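Local coordinates for protein CheQ (Campylobacter jejuni subsp. jejuni, PDB 6A51) that probably acts as a regulator that, together with CheP, controls transcription of the core chemotaxis operon cheVAW, at residues F23-A37 / H72-V86. Residues are numbered along the deposited sequence; the frame is centred on the assembly and turned at random.
Sequences FLDHYILNAEFHRFA and HQQALRQCSGLNGFV
Glu-32 OE2 is gripped by two donors: the amide Ser-80 N, which approaches from the syn side but out of the carboxylate plane, and a water that also donates to Ser-80 O while accepting from Leu-29 N. The other oxygen, Glu-32 OE1, accepts the hydroxyl Ser-80 OG at 2.8 Å on its syn lone pair. Three donors thus reach the buried carboxylate, which probably suits its charged form, and the pair of bonds to Ser-80 limits its rotation. Glutamate suits the place because its extended chain, CG anti to the backbone N (chi1 170°), spans from helix 30-37 to the loop. A second carboxylate serves the other end: Asp-25 OD1 receives Gly-84 N at 2.7 Å, nearly along its C-O axis, and nearby Leu-24 N bonds Phe-85 O. Gly-84 sits at positive phi in a type II turn, a conformation glycine adopts easily, and its CA packs against Phe-23 CB. Between these grips, Leu-82 lays CB against Leu-24 CB (3.7 Å). Beyond them, Cys-79 SG, a small polarisable sulfur, meets the edges of both Phe-33 and Phe-36 in sulfur-aromatic contacts. Phe-33 turns its edge to the face of the His-72 ring in an offset edge-to-face pair, planes at 86°, and Ala-37 CB covers a face of that imidazole. Small Ala-75 and Ala-37 let the axes of helices 30-37 and 73-77 come within 8.5 Å. The contact is a small, partly buried two-helix packing, continued by loop 78-84 beside strand 27-29, that joins the four-stranded mixed sheet to the three-stranded sheet beginning at 85-87.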
ATOM      1  N   PHE A  23      -5.184  -4.807  -0.100  1.00 36.42           N
ATOM      2  CA  PHE A  23      -3.970  -5.110   0.631  1.00 38.70           C
ATOM      3  C   PHE A  23      -3.157  -6.157  -0.116  1.00 35.09           C
ATOM      4  O   PHE A  23      -3.690  -6.948  -0.897  1.00 38.97           O
ATOM      5  CB  PHE A  23      -4.312  -5.589   2.042  1.00 33.89           C
ATOM      6  CG  PHE A  23      -5.422  -4.809   2.684  1.00 32.95           C
ATOM      7  CD1 PHE A  23      -5.555  -3.443   2.456  1.00 37.01           C
ATOM      8  CD2 PHE A  23      -6.341  -5.436   3.501  1.00 25.68           C
ATOM      9  CE1 PHE A  23      -6.584  -2.724   3.024  1.00 31.15           C
ATOM     10  CE2 PHE A  23      -7.369  -4.724   4.077  1.00 36.61           C
ATOM     11  CZ  PHE A  23      -7.490  -3.364   3.835  1.00 40.90           C
ATOM     12  N   LEU A  24      -1.843  -6.138   0.118  1.00 33.96           N
ATOM     13  CA  LEU A  24      -0.908  -7.017  -0.566  1.00 30.28           C
ATOM     14  C   LEU A  24      -0.703  -8.355   0.149  1.00 33.56           C
ATOM     15  O   LEU A  24       0.361  -8.968   0.000  1.00 41.50           O
ATOM     16  CB  LEU A  24       0.421  -6.290  -0.736  1.00 23.05           C
ATOM     17  CG  LEU A  24       0.391  -5.096  -1.665  1.00 32.10           C
ATOM     18  CD1 LEU A  24       1.581  -4.187  -1.351  1.00 28.47           C
ATOM     19  CD2 LEU A  24       0.430  -5.585  -3.130  1.00 31.89           C
ATOM     20  N   ASP A  25      -1.690  -8.811   0.922  1.00 36.76           N
ATOM     21  CA  ASP A  25      -1.638 -10.073   1.659  1.00 34.75           C
ATOM     22  C   ASP A  25      -1.039 -11.215   0.839  1.00 51.53           C
ATOM     23  O   ASP A  25      -0.048 -11.846   1.228  1.00 36.18           O
ATOM     24  CB  ASP A  25      -3.057 -10.460   2.095  1.00 40.23           C
ATOM     25  CG  ASP A  25      -3.542  -9.704   3.328  1.00 50.53           C
ATOM     26  OD1 ASP A  25      -3.254  -8.497   3.484  1.00 45.89           O
ATOM     27  OD2 ASP A  25      -4.252 -10.333   4.137  1.00 58.85           O
ATOM     28  N   HIS A  26      -1.647 -11.482  -0.308  1.00 46.54           N
ATOM     29  CA  HIS A  26      -1.334 -12.618  -1.154  1.00 36.00           C
ATOM     30  C   HIS A  26      -0.135 -12.388  -2.086  1.00 40.69           C
ATOM     31  O   HIS A  26       0.034 -13.173  -3.020  1.00 41.04           O
ATOM     32  CB  HIS A  26      -2.572 -12.971  -1.982  1.00 40.26           C
ATOM     33  CG  HIS A  26      -3.775 -13.279  -1.152  1.00 49.73           C
ATOM     34  ND1 HIS A  26      -3.705 -14.035  -0.000  1.00 51.30           N
ATOM     35  CD2 HIS A  26      -5.076 -12.934  -1.302  1.00 52.92           C
ATOM     36  CE1 HIS A  26      -4.912 -14.141   0.526  1.00 48.35           C
ATOM     37  NE2 HIS A  26      -5.761 -13.481  -0.244  1.00 64.70           N
ATOM     38  N   TYR A  27       0.694 -11.367  -1.876  1.00 35.87           N
ATOM     39  CA  TYR A  27       1.739 -11.019  -2.826  1.00 29.63           C
ATOM     40  C   TYR A  27       3.069 -10.824  -2.118  1.00 35.23           C
ATOM     41  O   TYR A  27       3.127 -10.475  -0.936  1.00 43.84           O
ATOM     42  CB  TYR A  27       1.418  -9.724  -3.595  1.00 25.81           C
ATOM     43  CG  TYR A  27       0.278  -9.825  -4.580  1.00 29.87           C
ATOM     44  CD1 TYR A  27      -1.026  -9.552  -4.196  1.00 33.91           C
ATOM     45  CD2 TYR A  27       0.508 -10.170  -5.903  1.00 31.34           C
ATOM     46  CE1 TYR A  27      -2.074  -9.622  -5.103  1.00 31.89           C
ATOM     47  CE2 TYR A  27      -0.535 -10.252  -6.816  1.00 37.87           C
ATOM     48  CZ  TYR A  27      -1.823  -9.971  -6.415  1.00 34.64           C
ATOM     49  OH  TYR A  27      -2.860 -10.058  -7.332  1.00 38.15           O
ATOM     50  N   ILE A  28       4.148 -11.014  -2.876  1.00 30.22           N
ATOM     51  CA  ILE A  28       5.482 -10.629  -2.438  1.00 35.81           C
ATOM     52  C   ILE A  28       6.069  -9.674  -3.467  1.00 39.14           C
ATOM     53  O   ILE A  28       5.672  -9.643  -4.635  1.00 37.51           O
ATOM     54  CB  ILE A  28       6.421 -11.835  -2.240  1.00 43.87           C
ATOM     55  CG1 ILE A  28       6.643 -12.535  -3.578  1.00 39.09           C
ATOM     56  CG2 ILE A  28       5.851 -12.802  -1.208  1.00 43.09           C
ATOM     57  CD1 ILE A  28       7.300 -13.861  -3.450  1.00 47.45           C
ATOM     58  N   LEU A  29       7.025  -8.882  -3.012  1.00 28.96           N
ATOM     59  CA  LEU A  29       7.663  -7.905  -3.870  1.00 31.04           C
ATOM     60  C   LEU A  29       8.725  -8.596  -4.727  1.00 47.16           C
ATOM     61  O   LEU A  29       9.575  -9.323  -4.207  1.00 47.70           O
ATOM     62  CB  LEU A  29       8.265  -6.812  -3.001  1.00 28.00           C
ATOM     63  CG  LEU A  29       8.929  -5.614  -3.644  1.00 37.73           C
ATOM     64  CD1 LEU A  29       7.888  -4.662  -4.171  1.00 29.02           C
ATOM     65  CD2 LEU A  29       9.790  -4.933  -2.600  1.00 44.10           C
ATOM     66  N   ASN A  30       8.666  -8.394  -6.045  1.00 43.19           N
ATOM     67  CA  ASN A  30       9.611  -9.076  -6.924  1.00 39.09           C
ATOM     68  C   ASN A  30      11.037  -8.619  -6.656  1.00 41.62           C
ATOM     69  O   ASN A  30      11.969  -9.430  -6.682  1.00 41.04           O
ATOM     70  CB  ASN A  30       9.241  -8.842  -8.391  1.00 43.38           C
ATOM     71  CG  ASN A  30      10.260  -9.457  -9.359  1.00 42.66           C
ATOM     72  OD1 ASN A  30      10.484 -10.674  -9.364  1.00 39.44           O
ATOM     73  ND2 ASN A  30      10.875  -8.615 -10.182  1.00 30.04           N
ATOM     74  N   ALA A  31      11.217  -7.321  -6.384  1.00 35.38           N
ATOM     75  CA  ALA A  31      12.537  -6.767  -6.094  1.00 35.36           C
ATOM     76  C   ALA A  31      13.236  -7.520  -4.974  1.00 41.94           C
ATOM     77  O   ALA A  31      14.463  -7.677  -4.991  1.00 59.94           O
ATOM     78  CB  ALA A  31      12.415  -5.286  -5.729  1.00 26.41           C
ATOM     79  N   GLU A  32      12.476  -7.994  -3.993  1.00 41.62           N
ATOM     80  CA  GLU A  32      13.056  -8.733  -2.881  1.00 45.43           C
ATOM     81  C   GLU A  32      13.140 -10.225  -3.176  1.00 42.38           C
ATOM     82  O   GLU A  32      14.152 -10.859  -2.860  1.00 56.46           O
ATOM     83  CB  GLU A  32      12.245  -8.475  -1.599  1.00 38.99           C
ATOM     84  CG  GLU A  32      12.606  -9.385  -0.433  1.00 62.44           C
ATOM     85  CD  GLU A  32      11.714  -9.208   0.794  1.00 73.14           C
ATOM     86  OE1 GLU A  32      12.194  -8.606   1.782  1.00 70.66           O
ATOM     87  OE2 GLU A  32      10.552  -9.684   0.784  1.00 58.77           O
ATOM     88  N   PHE A  33      12.106 -10.791  -3.803  1.00 46.25           N
ATOM     89  CA  PHE A  33      12.063 -12.234  -4.029  1.00 46.74           C
ATOM     90  C   PHE A  33      13.176 -12.704  -4.951  1.00 48.71           C
ATOM     91  O   PHE A  33      13.746 -13.776  -4.741  1.00 50.68           O
ATOM     92  CB  PHE A  33      10.717 -12.643  -4.619  1.00 41.62           C
ATOM     93  CG  PHE A  33      10.724 -14.006  -5.252  1.00 44.28           C
ATOM     94  CD1 PHE A  33      10.512 -15.145  -4.476  1.00 40.29           C
ATOM     95  CD2 PHE A  33      10.934 -14.158  -6.626  1.00 40.55           C
ATOM     96  CE1 PHE A  33      10.510 -16.422  -5.050  1.00 41.18           C
ATOM     97  CE2 PHE A  33      10.932 -15.431  -7.213  1.00 45.71           C
ATOM     98  CZ  PHE A  33      10.722 -16.567  -6.423  1.00 42.57           C
ATOM     99  N   HIS A  34      13.473 -11.951  -6.008  1.00 44.48           N
ATOM    100  CA  HIS A  34      14.466 -12.458  -6.948  1.00 59.11           C
ATOM    101  C   HIS A  34      15.874 -12.428  -6.373  1.00 53.06           C
ATOM    102  O   HIS A  34      16.738 -13.164  -6.853  1.00 63.86           O
ATOM    103  CB  HIS A  34      14.411 -11.687  -8.265  1.00 46.41           C
ATOM    104  CG  HIS A  34      15.264 -10.460  -8.299  1.00 49.44           C
ATOM    105  ND1 HIS A  34      14.876  -9.266  -7.734  1.00 52.40           N
ATOM    106  CD2 HIS A  34      16.464 -10.226  -8.882  1.00 56.24           C
ATOM    107  CE1 HIS A  34      15.805  -8.352  -7.954  1.00 56.32           C
ATOM    108  NE2 HIS A  34      16.778  -8.909  -8.650  1.00 53.23           N
ATOM    109  N   ARG A  35      16.107 -11.593  -5.376  1.00 57.60           N
ATOM    110  CA  ARG A  35      17.381 -11.569  -4.674  1.00 47.57           C
ATOM    111  C   ARG A  35      17.545 -12.828  -3.778  1.00 51.93           C
ATOM    112  O   ARG A  35      18.577 -13.426  -3.749  1.00 59.41           O
ATOM    113  CB  ARG A  35      17.642 -10.223  -3.976  1.00 42.93           C
ATOM    114  CG  ARG A  35      17.605  -8.992  -4.898  1.00 52.93           C
ATOM    115  CD  ARG A  35      18.165  -7.693  -4.284  1.00 72.53           C
ATOM    116  NE  ARG A  35      17.512  -6.390  -4.597  1.00102.81           N
ATOM    117  CZ  ARG A  35      18.062  -5.386  -5.306  1.00 98.11           C
ATOM    118  NH1 ARG A  35      19.264  -5.520  -5.843  1.00 74.18           N
ATOM    119  NH2 ARG A  35      17.422  -4.227  -5.506  1.00 78.99           N
ATOM    120  N   PHE A  36      16.500 -13.241  -3.083  1.00 43.76           N
ATOM    121  CA  PHE A  36      16.519 -14.425  -2.243  1.00 58.49           C
ATOM    122  C   PHE A  36      16.640 -15.703  -3.025  1.00 60.52           C
ATOM    123  O   PHE A  36      17.250 -16.650  -2.589  1.00 68.53           O
ATOM    124  CB  PHE A  36      15.307 -14.493  -1.339  1.00 51.30           C
ATOM    125  CG  PHE A  36      15.297 -13.447  -0.292  1.00 71.45           C
ATOM    126  CD1 PHE A  36      16.472 -13.024   0.274  1.00 71.42           C
ATOM    127  CD2 PHE A  36      14.128 -12.889   0.129  1.00 72.94           C
ATOM    128  CE1 PHE A  36      16.485 -12.052   1.233  1.00 71.49           C
ATOM    129  CE2 PHE A  36      14.126 -11.916   1.094  1.00 74.89           C
ATOM    130  CZ  PHE A  36      15.307 -11.494   1.645  1.00 70.15           C
ATOM    131  N   ALA A  37      15.996 -15.715  -4.171  1.00 70.78           N
ATOM    132  CA  ALA A  37      15.972 -16.834  -5.098  1.00 71.55           C
ATOM    133  C   ALA A  37      17.239 -16.999  -5.903  1.00 58.38           C
ATOM    134  O   ALA A  37      17.556 -18.066  -6.365  1.00 56.35           O
ATOM    135  CB  ALA A  37      14.773 -16.723  -6.010  1.00 54.91           C
ATOM    136  N   HIS A  72      11.484 -22.738  -5.760  1.00 58.29           N
ATOM    137  CA  HIS A  72      11.780 -21.465  -5.135  1.00 66.94           C
ATOM    138  C   HIS A  72      11.066 -21.257  -3.809  1.00 61.03           C
ATOM    139  O   HIS A  72      11.213 -20.179  -3.221  1.00 57.56           O
ATOM    140  CB  HIS A  72      11.420 -20.315  -6.085  1.00 51.15           C
ATOM    141  CG  HIS A  72      12.381 -20.148  -7.220  1.00 60.54           C
ATOM    142  ND1 HIS A  72      11.978 -19.792  -8.489  1.00 69.60           N
ATOM    143  CD2 HIS A  72      13.727 -20.285  -7.275  1.00 56.47           C
ATOM    144  CE1 HIS A  72      13.035 -19.712  -9.278  1.00 55.24           C
ATOM    145  NE2 HIS A  72      14.108 -20.008  -8.566  1.00 54.85           N
ATOM    146  N   GLN A  73      10.317 -22.258  -3.316  1.00 52.32           N
ATOM    147  CA  GLN A  73       9.550 -22.111  -2.077  1.00 62.94           C
ATOM    148  C   GLN A  73      10.413 -21.687  -0.895  1.00 69.48           C
ATOM    149  O   GLN A  73       9.911 -21.064   0.049  1.00 70.86           O
ATOM    150  CB  GLN A  73       8.839 -23.412  -1.740  1.00 48.02           C
ATOM    151  CG  GLN A  73       7.742 -23.770  -2.710  1.00 70.75           C
ATOM    152  CD  GLN A  73       6.548 -22.836  -2.613  1.00 76.56           C
ATOM    153  OE1 GLN A  73       6.076 -22.309  -3.623  1.00 77.15           O
ATOM    154  NE2 GLN A  73       6.043 -22.638  -1.395  1.00 71.97           N
ATOM    155  N   GLN A  74      11.701 -22.022  -0.914  1.00 68.01           N
ATOM    156  CA  GLN A  74      12.585 -21.556   0.146  1.00 75.33           C
ATOM    157  C   GLN A  74      12.695 -20.035   0.126  1.00 70.61           C
ATOM    158  O   GLN A  74      12.498 -19.372   1.150  1.00 70.15           O
ATOM    159  CB  GLN A  74      13.956 -22.213  -0.001  1.00 85.56           C
ATOM    160  CG  GLN A  74      14.784 -22.220   1.266  1.00 78.91           C
ATOM    161  CD  GLN A  74      16.258 -22.015   0.979  1.00 93.98           C
ATOM    162  OE1 GLN A  74      16.656 -20.984   0.430  1.00 96.55           O
ATOM    163  NE2 GLN A  74      17.075 -23.000   1.335  1.00 84.60           N
ATOM    164  N   ALA A  75      12.993 -19.465  -1.048  1.00 75.94           N
ATOM    165  CA  ALA A  75      13.087 -18.013  -1.178  1.00 62.88           C
ATOM    166  C   ALA A  75      11.755 -17.336  -0.882  1.00 63.56           C
ATOM    167  O   ALA A  75      11.724 -16.225  -0.335  1.00 52.13           O
ATOM    168  CB  ALA A  75      13.570 -17.639  -2.576  1.00 53.37           C
ATOM    169  N   LEU A  76      10.647 -17.975  -1.247  1.00 54.84           N
ATOM    170  CA  LEU A  76       9.345 -17.451  -0.858  1.00 42.40           C
ATOM    171  C   LEU A  76       9.280 -17.252   0.649  1.00 65.98           C
ATOM    172  O   LEU A  76       8.936 -16.164   1.128  1.00 70.90           O
ATOM    173  CB  LEU A  76       8.240 -18.395  -1.327  1.00 44.51           C
ATOM    174  CG  LEU A  76       6.829 -18.056  -0.864  1.00 44.03           C
ATOM    175  CD1 LEU A  76       6.508 -16.628  -1.231  1.00 61.05           C
ATOM    176  CD2 LEU A  76       5.810 -18.998  -1.495  1.00 41.03           C
ATOM    177  N   ARG A  77       9.663 -18.285   1.415  1.00 68.51           N
ATOM    178  CA  ARG A  77       9.479 -18.267   2.864  1.00 57.08           C
ATOM    179  C   ARG A  77      10.303 -17.185   3.553  1.00 45.21           C
ATOM    180  O   ARG A  77       9.938 -16.757   4.649  1.00 69.83           O
ATOM    181  CB  ARG A  77       9.796 -19.644   3.460  1.00 48.18           C
ATOM    182  CG  ARG A  77       8.652 -20.661   3.310  1.00 62.59           C
ATOM    183  CD  ARG A  77       8.976 -22.028   3.935  1.00 61.08           C
ATOM    184  NE  ARG A  77      10.212 -22.615   3.404  1.00 92.36           N
ATOM    185  CZ  ARG A  77      10.265 -23.512   2.417  1.00 92.70           C
ATOM    186  NH1 ARG A  77       9.146 -23.941   1.835  1.00 65.25           N
ATOM    187  NH2 ARG A  77      11.445 -23.986   2.009  1.00 76.58           N
ATOM    188  N   GLN A  78      11.376 -16.702   2.937  1.00 35.75           N
ATOM    189  CA  GLN A  78      12.157 -15.622   3.517  1.00 43.23           C
ATOM    190  C   GLN A  78      11.767 -14.249   2.992  1.00 52.50           C
ATOM    191  O   GLN A  78      12.498 -13.282   3.227  1.00 55.29           O
ATOM    192  CB  GLN A  78      13.652 -15.858   3.287  1.00 49.74           C
ATOM    193  CG  GLN A  78      14.032 -16.151   1.866  1.00 72.39           C
ATOM    194  CD  GLN A  78      15.367 -16.862   1.771  1.00 85.22           C
ATOM    195  OE1 GLN A  78      15.515 -17.851   1.040  1.00 79.34           O
ATOM    196  NE2 GLN A  78      16.352 -16.362   2.518  1.00 62.28           N
ATOM    197  N   CYS A  79      10.638 -14.129   2.293  1.00 64.27           N
ATOM    198  CA  CYS A  79      10.174 -12.830   1.809  1.00 61.38           C
ATOM    199  C   CYS A  79       9.322 -12.123   2.858  1.00 49.58           C
ATOM    200  O   CYS A  79       8.533 -12.756   3.575  1.00 40.36           O
ATOM    201  CB  CYS A  79       9.363 -12.979   0.522  1.00 59.88           C
ATOM    202  SG  CYS A  79      10.330 -12.980  -1.008  1.00 59.48           S
ATOM    203  N   SER A  80       9.466 -10.802   2.920  1.00 38.79           N
ATOM    204  CA  SER A  80       8.684 -10.005   3.857  1.00 40.18           C
ATOM    205  C   SER A  80       7.184 -10.164   3.625  1.00 38.40           C
ATOM    206  O   SER A  80       6.708 -10.202   2.484  1.00 57.25           O
ATOM    207  CB  SER A  80       9.059  -8.538   3.728  1.00 40.59           C
ATOM    208  OG  SER A  80      10.448  -8.372   3.907  1.00 52.65           O
ATOM    209  N   GLY A  81       6.439 -10.253   4.722  1.00 31.50           N
ATOM    210  CA  GLY A  81       4.993 -10.251   4.637  1.00 31.75           C
ATOM    211  C   GLY A  81       4.445  -8.860   4.368  1.00 38.92           C
ATOM    212  O   GLY A  81       5.052  -7.838   4.695  1.00 40.81           O
ATOM    213  N   LEU A  82       3.276  -8.823   3.740  1.00 35.65           N
ATOM    214  CA  LEU A  82       2.683  -7.546   3.371  1.00 33.73           C
ATOM    215  C   LEU A  82       1.202  -7.495   3.733  1.00 30.32           C
ATOM    216  O   LEU A  82       0.448  -6.741   3.106  1.00 42.66           O
ATOM    217  CB  LEU A  82       2.887  -7.289   1.871  1.00 34.51           C
ATOM    218  CG  LEU A  82       4.326  -7.178   1.361  1.00 28.70           C
ATOM    219  CD1 LEU A  82       4.393  -7.478  -0.139  1.00 35.43           C
ATOM    220  CD2 LEU A  82       4.860  -5.788   1.642  1.00 34.59           C
ATOM    221  N   ASN A  83       0.765  -8.291   4.710  1.00 37.38           N
ATOM    222  CA  ASN A  83      -0.636  -8.294   5.120  1.00 38.17           C
ATOM    223  C   ASN A  83      -1.078  -6.901   5.534  1.00 37.22           C
ATOM    224  O   ASN A  83      -0.432  -6.262   6.371  1.00 35.62           O
ATOM    225  CB  ASN A  83      -0.847  -9.274   6.263  1.00 42.61           C
ATOM    226  CG  ASN A  83      -0.720 -10.723   5.822  1.00 53.80           C
ATOM    227  OD1 ASN A  83      -0.808 -11.036   4.633  1.00 54.82           O
ATOM    228  ND2 ASN A  83      -0.524 -11.614   6.782  1.00 60.29           N
ATOM    229  N   GLY A  84      -2.174  -6.431   4.929  1.00 32.19           N
ATOM    230  CA  GLY A  84      -2.705  -5.103   5.170  1.00 20.61           C
ATOM    231  C   GLY A  84      -1.949  -3.971   4.509  1.00 31.79           C
ATOM    232  O   GLY A  84      -2.372  -2.810   4.626  1.00 29.59           O
ATOM    233  N   PHE A  85      -0.849  -4.249   3.820  1.00 30.13           N
ATOM    234  CA  PHE A  85      -0.071  -3.141   3.293  1.00 32.58           C
ATOM    235  C   PHE A  85      -0.483  -2.802   1.875  1.00 26.39           C
ATOM    236  O   PHE A  85      -1.049  -3.620   1.143  1.00 28.81           O
ATOM    237  CB  PHE A  85       1.422  -3.442   3.346  1.00 31.65           C
ATOM    238  CG  PHE A  85       2.008  -3.268   4.714  1.00 37.33           C
ATOM    239  CD1 PHE A  85       1.938  -4.305   5.645  1.00 34.65           C
ATOM    240  CD2 PHE A  85       2.595  -2.057   5.090  1.00 32.80           C
ATOM    241  CE1 PHE A  85       2.472  -4.150   6.920  1.00 32.58           C
ATOM    242  CE2 PHE A  85       3.135  -1.891   6.371  1.00 41.29           C
ATOM    243  CZ  PHE A  85       3.075  -2.945   7.286  1.00 30.74           C
ATOM    244  N   VAL A  86      -0.213  -1.551   1.511  1.00 20.43           N
ATOM    245  CA  VAL A  86      -0.287  -1.079   0.138  1.00 24.79           C
ATOM    246  C   VAL A  86       0.948  -0.221  -0.100  1.00 25.99           C
ATOM    247  O   VAL A  86       1.589   0.256   0.839  1.00 24.48           O
ATOM    248  CB  VAL A  86      -1.567  -0.262  -0.143  1.00 27.19           C
ATOM    249  CG1 VAL A  86      -2.798  -1.004   0.327  1.00 24.45           C
ATOM    250  CG2 VAL A  86      -1.473   1.101   0.519  1.00 21.35           C
TER
HETATM  251  O   HOH W   1       7.893  -9.576  -0.135  1.00 43.60           O